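Local atomic coordinates of glucose-6-phosphate dehydrogenase (PDB entry 5AQ1), a protein that catalyses the NADP-dependent oxidation of glucose 6-phosphate, the entry step of the pentose phosphate pathway, and so probably helps to maintain the redox balance of Trypanosoma cruzi. Residues B[32-37]-B[126-131]; B[98-101]-B[105-108]; B[360-365]-B[502-507]. One frame throughout, in Å; residues are numbered along the deposited sequence.

How the contacts relate
Contacts 1 and 2 both belong to the nucleotide-binding part of the enzyme, while contact 3 lies in the C-terminal domain on the opposite side of the chain's centre. Contact 2 falls within the sequence between the two segments of contact 1, and their centres are 18 Å apart, with nearest atoms about 6 Å apart. Contact 3 is remote, its centre 50 Å from that of contact 1 and 48 Å from that of contact 2. The bound NADPH lies about 12 Å from the side chain of Val36 in contact 1. Beyond contact 3, strand 361-366 runs directly into Lys367, which lines the glucose 6-phosphate pocket.

Contact 1 of 3, residues B[32-37]-B[126-131]; sequences ALTIVV and ERILRM
Thr34 lays both branches of its side chain against Ile128, the two side chains meeting at a slant. Its OG1 faces the methyl CG2 of Ile128 at 4.0 Å, and its CG2 comes to 4.1 Å from CG1 of the same isoleucine. The same Thr34 CG2 also meets Met131 SD, 4.2 Å away and one helical turn further on, so this methyl touches two residues of the helix. Val36 comes in crosswise: its CG2 touches Ile128 CD1 at 3.9 Å, the two side chains standing at about a right angle. Ile128 spans both strand residues because its CG1 lies opposite the carbonyl carbon (chi1 -68°) and the chain then runs on extended (chi2 165°), which carries CD1 to Val36 while CG2 stays with Thr34.

Strand 33-37 and helix 126-131 run nearly antiparallel, at 148°, with axes 9.2 Å apart. This is the Rossmann-type domain of the enzyme: strand 33-38 lies inside the parallel sheet, and helix 118-134 is the crossover between strands 108-112 and 143-148. Ile128 rests on Phe146 of strand 143-148 as well, and Met131 reaches Asn67 and Ser109, so the helix spreads over several strands. Across these two segments the chemistry is van der Waals packing of methyl, methylene and thioether groups. The Thr34 hydroxyl joins it by plain contact, which implies that helix and strand are held together here by shape and burial instead of directional polar bonds.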
ATOM      1  N   ALA B  32     -31.112  32.156 -29.854  1.00 43.67           N
ATOM      2  CA  ALA B  32     -31.675  31.165 -30.771  1.00 40.98           C
ATOM      3  C   ALA B  32     -30.793  29.925 -30.848  1.00 38.90           C
ATOM      4  O   ALA B  32     -29.571  30.021 -30.746  1.00 38.17           O
ATOM      5  CB  ALA B  32     -31.857  31.765 -32.158  1.00 41.20           C
ATOM      6  N   LEU B  33     -31.425  28.766 -31.026  1.00 37.66           N
ATOM      7  CA  LEU B  33     -30.719  27.493 -31.169  1.00 35.43           C
ATOM      8  C   LEU B  33     -31.212  26.764 -32.411  1.00 34.99           C
ATOM      9  O   LEU B  33     -32.403  26.482 -32.539  1.00 36.29           O
ATOM     10  CB  LEU B  33     -30.940  26.610 -29.939  1.00 34.71           C
ATOM     11  CG  LEU B  33     -30.283  25.221 -29.965  1.00 33.80           C
ATOM     12  CD1 LEU B  33     -28.785  25.310 -30.215  1.00 33.33           C
ATOM     13  CD2 LEU B  33     -30.555  24.483 -28.666  1.00 33.52           C
ATOM     14  N   THR B  34     -30.291  26.463 -33.320  1.00 33.94           N
ATOM     15  CA  THR B  34     -30.603  25.704 -34.521  1.00 33.99           C
ATOM     16  C   THR B  34     -29.737  24.444 -34.564  1.00 33.54           C
ATOM     17  O   THR B  34     -28.510  24.526 -34.536  1.00 32.42           O
ATOM     18  CB  THR B  34     -30.373  26.543 -35.795  1.00 34.59           C
ATOM     19  OG1 THR B  34     -31.049  27.801 -35.676  1.00 35.04           O
ATOM     20  CG2 THR B  34     -30.896  25.814 -37.025  1.00 34.95           C
ATOM     21  N   ILE B  35     -30.395  23.285 -34.623  1.00 33.89           N
ATOM     22  CA  ILE B  35     -29.723  21.993 -34.730  1.00 33.14           C
ATOM     23  C   ILE B  35     -29.940  21.437 -36.137  1.00 33.66           C
ATOM     24  O   ILE B  35     -31.056  21.057 -36.493  1.00 34.59           O
ATOM     25  CB  ILE B  35     -30.257  20.996 -33.683  1.00 32.88           C
ATOM     26  CG1 ILE B  35     -30.029  21.551 -32.275  1.00 32.97           C
ATOM     27  CG2 ILE B  35     -29.585  19.633 -33.839  1.00 32.23           C
ATOM     28  CD1 ILE B  35     -30.684  20.750 -31.170  1.00 33.20           C
ATOM     29  N   VAL B  36     -28.875  21.394 -36.934  1.00 33.67           N
ATOM     30  CA  VAL B  36     -28.959  20.927 -38.316  1.00 34.39           C
ATOM     31  C   VAL B  36     -28.470  19.483 -38.417  1.00 34.54           C
ATOM     32  O   VAL B  36     -27.294  19.200 -38.177  1.00 35.60           O
ATOM     33  CB  VAL B  36     -28.132  21.813 -39.270  1.00 34.36           C
ATOM     34  CG1 VAL B  36     -28.378  21.414 -40.716  1.00 34.98           C
ATOM     35  CG2 VAL B  36     -28.471  23.282 -39.064  1.00 34.47           C
ATOM     36  N   VAL B  37     -29.379  18.579 -38.773  1.00 34.75           N
ATOM     37  CA  VAL B  37     -29.050  17.173 -38.969  1.00 34.43           C
ATOM     38  C   VAL B  37     -28.791  16.929 -40.452  1.00 35.11           C
ATOM     39  O   VAL B  37     -29.729  16.787 -41.240  1.00 36.34           O
ATOM     40  CB  VAL B  37     -30.195  16.254 -38.486  1.00 34.60           C
ATOM     41  CG1 VAL B  37     -29.794  14.787 -38.606  1.00 34.27           C
ATOM     42  CG2 VAL B  37     -30.580  16.589 -37.051  1.00 34.32           C
ATOM     43  N   GLU B 126     -29.020  30.641 -45.174  1.00 43.63           N
ATOM     44  CA  GLU B 126     -30.174  31.543 -45.253  1.00 44.79           C
ATOM     45  C   GLU B 126     -31.393  30.983 -44.539  1.00 44.41           C
ATOM     46  O   GLU B 126     -32.154  31.727 -43.918  1.00 43.62           O
ATOM     47  CB  GLU B 126     -30.526  31.824 -46.714  1.00 46.16           C
ATOM     48  CG  GLU B 126     -29.495  32.685 -47.415  1.00 47.47           C
ATOM     49  CD  GLU B 126     -29.624  32.659 -48.922  1.00 49.30           C
ATOM     50  OE1 GLU B 126     -30.725  32.384 -49.451  1.00 48.63           O
ATOM     51  OE2 GLU B 126     -28.596  32.908 -49.584  1.00 50.96           O
ATOM     52  N   ARG B 127     -31.586  29.674 -44.656  1.00 44.54           N
ATOM     53  CA  ARG B 127     -32.670  28.998 -43.970  1.00 45.25           C
ATOM     54  C   ARG B 127     -32.469  29.084 -42.458  1.00 43.65           C
ATOM     55  O   ARG B 127     -33.424  29.295 -41.708  1.00 42.31           O
ATOM     56  CB  ARG B 127     -32.739  27.543 -44.420  1.00 46.70           C
ATOM     57  CG  ARG B 127     -33.872  26.746 -43.801  1.00 48.92           C
ATOM     58  CD  ARG B 127     -35.240  27.339 -44.119  1.00 51.35           C
ATOM     59  NE  ARG B 127     -36.251  26.287 -44.189  1.00 53.84           N
ATOM     60  CZ  ARG B 127     -36.482  25.526 -45.260  1.00 56.14           C
ATOM     61  NH1 ARG B 127     -35.788  25.695 -46.387  1.00 56.93           N
ATOM     62  NH2 ARG B 127     -37.420  24.586 -45.209  1.00 57.03           N
ATOM     63  N   ILE B 128     -31.220  28.929 -42.024  1.00 42.27           N
ATOM     64  CA  ILE B 128     -30.872  29.092 -40.617  1.00 41.76           C
ATOM     65  C   ILE B 128     -31.117  30.535 -40.187  1.00 43.07           C
ATOM     66  O   ILE B 128     -31.701  30.773 -39.131  1.00 44.26           O
ATOM     67  CB  ILE B 128     -29.405  28.700 -40.333  1.00 40.68           C
ATOM     68  CG1 ILE B 128     -29.209  27.193 -40.527  1.00 40.04           C
ATOM     69  CG2 ILE B 128     -29.008  29.084 -38.911  1.00 40.16           C
ATOM     70  CD1 ILE B 128     -27.761  26.762 -40.613  1.00 39.43           C
ATOM     71  N   LEU B 129     -30.679  31.490 -41.006  1.00 43.80           N
ATOM     72  CA  LEU B 129     -30.897  32.911 -40.716  1.00 44.49           C
ATOM     73  C   LEU B 129     -32.376  33.233 -40.506  1.00 45.56           C
ATOM     74  O   LEU B 129     -32.722  33.967 -39.581  1.00 45.46           O
ATOM     75  CB  LEU B 129     -30.343  33.800 -41.836  1.00 45.01           C
ATOM     76  CG  LEU B 129     -28.835  34.063 -41.895  1.00 44.79           C
ATOM     77  CD1 LEU B 129     -28.485  34.803 -43.184  1.00 45.42           C
ATOM     78  CD2 LEU B 129     -28.333  34.833 -40.677  1.00 44.32           C
ATOM     79  N   ARG B 130     -33.236  32.697 -41.371  1.00 46.86           N
ATOM     80  CA  ARG B 130     -34.687  32.866 -41.230  1.00 47.83           C
ATOM     81  C   ARG B 130     -35.196  32.393 -39.876  1.00 46.60           C
ATOM     82  O   ARG B 130     -36.028  33.048 -39.251  1.00 46.46           O
ATOM     83  CB  ARG B 130     -35.453  32.103 -42.320  1.00 50.13           C
ATOM     84  CG  ARG B 130     -35.661  32.925 -43.571  1.00 53.41           C
ATOM     85  CD  ARG B 130     -36.583  32.236 -44.560  1.00 56.35           C
ATOM     86  NE  ARG B 130     -36.507  32.891 -45.861  1.00 60.53           N
ATOM     87  CZ  ARG B 130     -35.611  32.611 -46.806  1.00 63.99           C
ATOM     88  NH1 ARG B 130     -34.688  31.664 -46.624  1.00 62.63           N
ATOM     89  NH2 ARG B 130     -35.638  33.290 -47.952  1.00 65.39           N
ATOM     90  N   MET B 131     -34.707  31.234 -39.452  1.00 45.31           N
ATOM     91  CA  MET B 131     -35.082  30.662 -38.166  1.00 45.47           C
ATOM     92  C   MET B 131     -34.541  31.499 -37.005  1.00 44.13           C
ATOM     93  O   MET B 131     -35.238  31.710 -36.013  1.00 44.77           O
ATOM     94  CB  MET B 131     -34.583  29.218 -38.058  1.00 45.21           C
ATOM     95  CG  MET B 131     -35.279  28.248 -39.005  1.00 46.29           C
ATOM     96  SD  MET B 131     -34.456  26.644 -39.110  1.00 46.36           S
ATOM     97  CE  MET B 131     -35.662  25.725 -40.066  1.00 46.77           C
TER

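Contact 2 of 3, residues B[98-101]-B[105-108]; sequences GCHV and LRRI
Leu105 N donates a hydrogen bond of 3.0 Å to Val101 O. The bond is straight, with 167° at the hydrogen. A link from residue i+4 back to residue i is the alpha-helical bond, and this one lies within the short helix 101-105.

Beside it the side chains of the same two residues lie next to each other and point the same way. Val101 CG1 meets Leu105 CD1 at 3.9 Å, and Leu105 CG sits 3.4 Å from Val101 O. Val101 CG1 is placed there by standing opposite its own backbone N (chi1 179°). Phe91 touches both side chains, extending the apolar patch to the preceding loop.

At the solvent-exposed side, Arg106 bends at chi3 and turns its guanidinium toward His100. NE2 of His100 lies near the guanidinium plane, at its edge, 4.0 Å from Arg106 NH2, whereas NH2 comes at the imidazole obliquely. The two planes are 35° apart. The pair is a loose approach of the arginine to a histidine whose charge is not seen, without a hydrogen bond between them.

A type I beta turn, Leu105 to Ile108, overlaps the end of the short helix, with Ile108 N bonded to Leu105 O at 3.1 Å. Lys83 NZ bonds to the carbonyl oxygens of both Leu105 and Ile108, tying the turn to helix 79-87. Ahead of the helix, Cys99 forms a disulfide with Cys58, at the end of helix 43-58. The short helix is thus fastened to both of those helices, and its turn leads into strand 108-112, the outermost strand of the parallel sheet in this chain, where Ile108 packs on Ile68 of the neighbouring strand 67-72.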
ATOM      1  N   GLY B  98     -46.741  12.119 -20.430  1.00113.79           N
ATOM      2  CA  GLY B  98     -47.696  12.838 -21.281  1.00110.30           C
ATOM      3  C   GLY B  98     -47.003  13.908 -22.109  1.00104.34           C
ATOM      4  O   GLY B  98     -47.390  15.078 -22.071  1.00102.43           O
ATOM      5  N   CYS B  99     -45.973  13.506 -22.857  1.00 97.52           N
ATOM      6  CA  CYS B  99     -45.242  14.423 -23.730  1.00 89.83           C
ATOM      7  C   CYS B  99     -45.841  14.330 -25.123  1.00 85.11           C
ATOM      8  O   CYS B  99     -45.907  13.243 -25.699  1.00 84.17           O
ATOM      9  CB  CYS B  99     -43.752  14.079 -23.784  1.00 88.26           C
ATOM     10  SG  CYS B  99     -42.792  15.162 -24.874  1.00 92.05           S
ATOM     11  N   HIS B 100     -46.273  15.470 -25.660  1.00 79.06           N
ATOM     12  CA  HIS B 100     -46.962  15.500 -26.944  1.00 76.58           C
ATOM     13  C   HIS B 100     -45.968  15.406 -28.100  1.00 71.69           C
ATOM     14  O   HIS B 100     -44.974  16.134 -28.142  1.00 70.24           O
ATOM     15  CB  HIS B 100     -47.819  16.765 -27.064  1.00 78.11           C
ATOM     16  CG  HIS B 100     -48.767  16.753 -28.226  1.00 81.37           C
ATOM     17  ND1 HIS B 100     -49.442  15.619 -28.628  1.00 84.31           N
ATOM     18  CD2 HIS B 100     -49.171  17.744 -29.055  1.00 81.43           C
ATOM     19  CE1 HIS B 100     -50.208  15.909 -29.665  1.00 84.56           C
ATOM     20  NE2 HIS B 100     -50.064  17.193 -29.943  1.00 84.60           N
ATOM     21  N   VAL B 101     -46.255  14.499 -29.031  1.00 67.87           N
ATOM     22  CA  VAL B 101     -45.380  14.227 -30.172  1.00 62.80           C
ATOM     23  C   VAL B 101     -45.480  15.340 -31.211  1.00 60.31           C
ATOM     24  O   VAL B 101     -44.469  15.753 -31.775  1.00 59.49           O
ATOM     25  CB  VAL B 101     -45.726  12.874 -30.838  1.00 62.64           C
ATOM     26  CG1 VAL B 101     -44.827  12.609 -32.042  1.00 62.11           C
ATOM     27  CG2 VAL B 101     -45.608  11.736 -29.835  1.00 62.59           C
ATOM     28  N   LEU B 105     -42.586  17.575 -33.277  1.00 46.83           N
ATOM     29  CA  LEU B 105     -42.526  17.527 -34.742  1.00 46.94           C
ATOM     30  C   LEU B 105     -42.726  18.904 -35.371  1.00 46.95           C
ATOM     31  O   LEU B 105     -42.212  19.172 -36.454  1.00 46.38           O
ATOM     32  CB  LEU B 105     -43.551  16.534 -35.308  1.00 47.86           C
ATOM     33  CG  LEU B 105     -43.370  15.059 -34.935  1.00 48.30           C
ATOM     34  CD1 LEU B 105     -44.463  14.220 -35.580  1.00 49.57           C
ATOM     35  CD2 LEU B 105     -41.993  14.537 -35.328  1.00 47.03           C
ATOM     36  N   ARG B 106     -43.459  19.779 -34.688  1.00 48.23           N
ATOM     37  CA  ARG B 106     -43.604  21.172 -35.125  1.00 49.68           C
ATOM     38  C   ARG B 106     -42.264  21.914 -35.208  1.00 46.88           C
ATOM     39  O   ARG B 106     -42.131  22.865 -35.975  1.00 46.76           O
ATOM     40  CB  ARG B 106     -44.564  21.939 -34.206  1.00 52.84           C
ATOM     41  CG  ARG B 106     -45.974  22.081 -34.747  1.00 57.17           C
ATOM     42  CD  ARG B 106     -46.906  22.729 -33.704  1.00 61.09           C
ATOM     43  NE  ARG B 106     -47.647  21.742 -32.906  1.00 66.29           N
ATOM     44  CZ  ARG B 106     -48.761  21.116 -33.294  1.00 70.90           C
ATOM     45  NH1 ARG B 106     -49.302  21.350 -34.490  1.00 71.81           N
ATOM     46  NH2 ARG B 106     -49.344  20.241 -32.473  1.00 72.32           N
ATOM     47  N   ARG B 107     -41.282  21.473 -34.426  1.00 44.69           N
ATOM     48  CA  ARG B 107     -39.954  22.087 -34.418  1.00 43.06           C
ATOM     49  C   ARG B 107     -39.038  21.578 -35.536  1.00 42.00           C
ATOM     50  O   ARG B 107     -37.952  22.120 -35.723  1.00 41.24           O
ATOM     51  CB  ARG B 107     -39.261  21.853 -33.065  1.00 41.90           C
ATOM     52  CG  ARG B 107     -40.087  22.190 -31.824  1.00 42.22           C
ATOM     53  CD  ARG B 107     -40.837  23.512 -31.932  1.00 42.81           C
ATOM     54  NE  ARG B 107     -39.970  24.609 -32.353  1.00 42.20           N
ATOM     55  CZ  ARG B 107     -40.388  25.839 -32.643  1.00 42.63           C
ATOM     56  NH1 ARG B 107     -41.675  26.161 -32.553  1.00 44.30           N
ATOM     57  NH2 ARG B 107     -39.507  26.756 -33.025  1.00 41.74           N
ATOM     58  N   ILE B 108     -39.462  20.552 -36.273  1.00 41.85           N
ATOM     59  CA  ILE B 108     -38.619  19.948 -37.303  1.00 41.16           C
ATOM     60  C   ILE B 108     -38.974  20.461 -38.693  1.00 41.34           C
ATOM     61  O   ILE B 108     -40.135  20.440 -39.082  1.00 41.90           O
ATOM     62  CB  ILE B 108     -38.730  18.408 -37.299  1.00 41.05           C
ATOM     63  CG1 ILE B 108     -38.300  17.856 -35.937  1.00 40.40           C
ATOM     64  CG2 ILE B 108     -37.865  17.807 -38.405  1.00 40.84           C
ATOM     65  CD1 ILE B 108     -38.422  16.351 -35.797  1.00 40.73           C
TER

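Contact 3 of 3, residues B[360-365]-B[502-507]; sequences PFIIRA and RISGYK
Pro360 opens the first segment by setting its ring against the end of the helix: CG lies 3.2 Å from Ser504 O and CB 3.4 Å from the same oxygen, so the ring's carbons border the backbone carbonyl of Ser504. Ile362 points across as well and makes the main side-chain contact, its CD1 reaching Ser504 CB at 3.4 Å and OG at 4.0 Å. Both of its torsions are folded (chi1 -47°, chi2 -58°), which brings the terminal methyl round to the serine. The polar end of Ser504 is occupied elsewhere, since OG is hydrogen-bonded to Phe500 O in the preceding turn and to Arg348 NH1. Ile362 also rests on Ile501 of helix 495-504, while Phe361 and Ile363 pack on helix 264-282.

Strand 361-366 is therefore packed by a helix on each face of the large mixed sheet of the C-terminal domain. Helix 495-504 ends beside it in a Schellman motif, the classic C-terminal helix stop, with Gly505 taking the positive phi of 120°.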
ATOM      1  N   PRO B 360      -2.205  -7.990 -17.093  1.00 36.16           N
ATOM      2  CA  PRO B 360      -2.706  -8.187 -18.450  1.00 35.88           C
ATOM      3  C   PRO B 360      -4.098  -7.588 -18.659  1.00 35.70           C
ATOM      4  O   PRO B 360      -4.986  -7.752 -17.817  1.00 33.93           O
ATOM      5  CB  PRO B 360      -2.756  -9.711 -18.583  1.00 36.46           C
ATOM      6  CG  PRO B 360      -2.946 -10.200 -17.190  1.00 36.45           C
ATOM      7  CD  PRO B 360      -2.157  -9.253 -16.339  1.00 36.30           C
ATOM      8  N   PHE B 361      -4.273  -6.902 -19.786  1.00 35.77           N
ATOM      9  CA  PHE B 361      -5.576  -6.376 -20.178  1.00 35.10           C
ATOM     10  C   PHE B 361      -6.110  -7.176 -21.350  1.00 35.44           C
ATOM     11  O   PHE B 361      -5.527  -7.155 -22.432  1.00 34.69           O
ATOM     12  CB  PHE B 361      -5.467  -4.900 -20.540  1.00 34.13           C
ATOM     13  CG  PHE B 361      -5.371  -4.009 -19.346  1.00 33.91           C
ATOM     14  CD1 PHE B 361      -4.144  -3.761 -18.748  1.00 34.09           C
ATOM     15  CD2 PHE B 361      -6.506  -3.438 -18.803  1.00 33.77           C
ATOM     16  CE1 PHE B 361      -4.053  -2.943 -17.639  1.00 34.06           C
ATOM     17  CE2 PHE B 361      -6.422  -2.620 -17.692  1.00 34.18           C
ATOM     18  CZ  PHE B 361      -5.194  -2.372 -17.110  1.00 33.77           C
ATOM     19  N   ILE B 362      -7.215  -7.883 -21.120  1.00 36.14           N
ATOM     20  CA  ILE B 362      -7.852  -8.695 -22.147  1.00 37.77           C
ATOM     21  C   ILE B 362      -8.993  -7.905 -22.770  1.00 38.16           C
ATOM     22  O   ILE B 362      -9.974  -7.588 -22.100  1.00 39.05           O
ATOM     23  CB  ILE B 362      -8.439 -10.002 -21.573  1.00 39.80           C
ATOM     24  CG1 ILE B 362      -7.444 -10.709 -20.646  1.00 40.10           C
ATOM     25  CG2 ILE B 362      -8.871 -10.933 -22.699  1.00 41.21           C
ATOM     26  CD1 ILE B 362      -6.126 -11.051 -21.298  1.00 40.94           C
ATOM     27  N   ILE B 363      -8.858  -7.575 -24.049  1.00 39.15           N
ATOM     28  CA  ILE B 363      -9.930  -6.923 -24.794  1.00 39.35           C
ATOM     29  C   ILE B 363     -10.522  -7.959 -25.732  1.00 39.08           C
ATOM     30  O   ILE B 363      -9.797  -8.534 -26.546  1.00 38.88           O
ATOM     31  CB  ILE B 363      -9.422  -5.750 -25.661  1.00 40.21           C
ATOM     32  CG1 ILE B 363      -8.466  -4.837 -24.879  1.00 40.65           C
ATOM     33  CG2 ILE B 363     -10.602  -4.963 -26.226  1.00 39.98           C
ATOM     34  CD1 ILE B 363      -9.142  -3.919 -23.888  1.00 41.13           C
ATOM     35  N   ARG B 364     -11.821  -8.213 -25.623  1.00 38.11           N
ATOM     36  CA  ARG B 364     -12.469  -9.112 -26.572  1.00 40.61           C
ATOM     37  C   ARG B 364     -13.770  -8.542 -27.127  1.00 40.49           C
ATOM     38  O   ARG B 364     -14.523  -7.858 -26.433  1.00 39.88           O
ATOM     39  CB  ARG B 364     -12.678 -10.505 -25.970  1.00 41.56           C
ATOM     40  CG  ARG B 364     -13.443 -10.528 -24.665  1.00 40.92           C
ATOM     41  CD  ARG B 364     -13.528 -11.945 -24.137  1.00 41.62           C
ATOM     42  NE  ARG B 364     -14.538 -12.046 -23.091  1.00 41.35           N
ATOM     43  CZ  ARG B 364     -15.204 -13.155 -22.776  1.00 41.91           C
ATOM     44  NH1 ARG B 364     -14.982 -14.298 -23.421  1.00 42.48           N
ATOM     45  NH2 ARG B 364     -16.110 -13.113 -21.807  1.00 42.23           N
ATOM     46  N   ALA B 365     -14.006  -8.827 -28.403  1.00 39.84           N
ATOM     47  CA  ALA B 365     -15.141  -8.287 -29.127  1.00 39.69           C
ATOM     48  C   ALA B 365     -15.498  -9.235 -30.258  1.00 40.14           C
ATOM     49  O   ALA B 365     -14.628  -9.649 -31.026  1.00 40.80           O
ATOM     50  CB  ALA B 365     -14.805  -6.909 -29.678  1.00 39.79           C
ATOM     51  N   ARG B 502      -7.177 -17.875 -20.848  1.00 46.18           N
ATOM     52  CA  ARG B 502      -6.744 -18.572 -19.642  1.00 46.75           C
ATOM     53  C   ARG B 502      -5.254 -18.366 -19.370  1.00 44.39           C
ATOM     54  O   ARG B 502      -4.879 -17.998 -18.258  1.00 42.05           O
ATOM     55  CB  ARG B 502      -7.060 -20.067 -19.734  1.00 50.57           C
ATOM     56  CG  ARG B 502      -6.927 -20.810 -18.410  1.00 54.42           C
ATOM     57  CD  ARG B 502      -6.883 -22.320 -18.604  1.00 57.77           C
ATOM     58  NE  ARG B 502      -5.732 -22.734 -19.405  1.00 61.66           N
ATOM     59  CZ  ARG B 502      -4.470 -22.767 -18.973  1.00 66.03           C
ATOM     60  NH1 ARG B 502      -4.157 -22.418 -17.726  1.00 65.70           N
ATOM     61  NH2 ARG B 502      -3.504 -23.156 -19.798  1.00 69.11           N
ATOM     62  N   ILE B 503      -4.411 -18.582 -20.380  1.00 43.96           N
ATOM     63  CA  ILE B 503      -2.964 -18.427 -20.197  1.00 45.38           C
ATOM     64  C   ILE B 503      -2.571 -16.962 -20.020  1.00 44.45           C
ATOM     65  O   ILE B 503      -1.518 -16.666 -19.460  1.00 44.58           O
ATOM     66  CB  ILE B 503      -2.119 -19.043 -21.343  1.00 49.04           C
ATOM     67  CG1 ILE B 503      -2.228 -18.233 -22.641  1.00 52.50           C
ATOM     68  CG2 ILE B 503      -2.488 -20.501 -21.575  1.00 50.54           C
ATOM     69  CD1 ILE B 503      -0.880 -17.947 -23.274  1.00 54.92           C
ATOM     70  N   SER B 504      -3.412 -16.052 -20.512  1.00 43.95           N
ATOM     71  CA  SER B 504      -3.192 -14.619 -20.337  1.00 43.73           C
ATOM     72  C   SER B 504      -3.361 -14.170 -18.881  1.00 44.77           C
ATOM     73  O   SER B 504      -2.873 -13.103 -18.510  1.00 46.28           O
ATOM     74  CB  SER B 504      -4.130 -13.808 -21.235  1.00 43.59           C
ATOM     75  OG  SER B 504      -3.822 -13.989 -22.606  1.00 42.74           O
ATOM     76  N   GLY B 505      -4.063 -14.964 -18.071  1.00 44.08           N
ATOM     77  CA  GLY B 505      -4.151 -14.709 -16.634  1.00 42.36           C
ATOM     78  C   GLY B 505      -5.538 -14.465 -16.067  1.00 40.71           C
ATOM     79  O   GLY B 505      -5.668 -14.192 -14.879  1.00 40.48           O
ATOM     80  N   TYR B 506      -6.575 -14.541 -16.895  1.00 39.94           N
ATOM     81  CA  TYR B 506      -7.943 -14.454 -16.392  1.00 40.90           C
ATOM     82  C   TYR B 506      -8.441 -15.849 -16.002  1.00 43.60           C
ATOM     83  O   TYR B 506      -8.595 -16.717 -16.860  1.00 44.36           O
ATOM     84  CB  TYR B 506      -8.879 -13.832 -17.431  1.00 39.70           C
ATOM     85  CG  TYR B 506     -10.284 -13.655 -16.911  1.00 38.74           C
ATOM     86  CD1 TYR B 506     -10.635 -12.539 -16.160  1.00 37.58           C
ATOM     87  CD2 TYR B 506     -11.256 -14.623 -17.145  1.00 38.98           C
ATOM     88  CE1 TYR B 506     -11.921 -12.385 -15.671  1.00 37.43           C
ATOM     89  CE2 TYR B 506     -12.542 -14.481 -16.659  1.00 39.28           C
ATOM     90  CZ  TYR B 506     -12.873 -13.362 -15.922  1.00 38.16           C
ATOM     91  OH  TYR B 506     -14.159 -13.233 -15.445  1.00 37.37           O
ATOM     92  N   LYS B 507      -8.673 -16.058 -14.707  1.00 46.69           N
ATOM     93  CA  LYS B 507      -9.195 -17.330 -14.206  1.00 50.28           C
ATOM     94  C   LYS B 507     -10.705 -17.311 -14.276  1.00 52.90           C
ATOM     95  O   LYS B 507     -11.364 -16.634 -13.489  1.00 49.51           O
ATOM     96  CB  LYS B 507      -8.731 -17.605 -12.773  1.00 52.22           C
ATOM     97  CG  LYS B 507      -7.414 -18.362 -12.706  1.00 55.05           C
ATOM     98  CD  LYS B 507      -6.768 -18.289 -11.332  1.00 58.49           C
ATOM     99  CE  LYS B 507      -7.363 -19.294 -10.359  1.00 61.68           C
ATOM    100  NZ  LYS B 507      -6.607 -19.294  -9.076  1.00 65.35           N
TER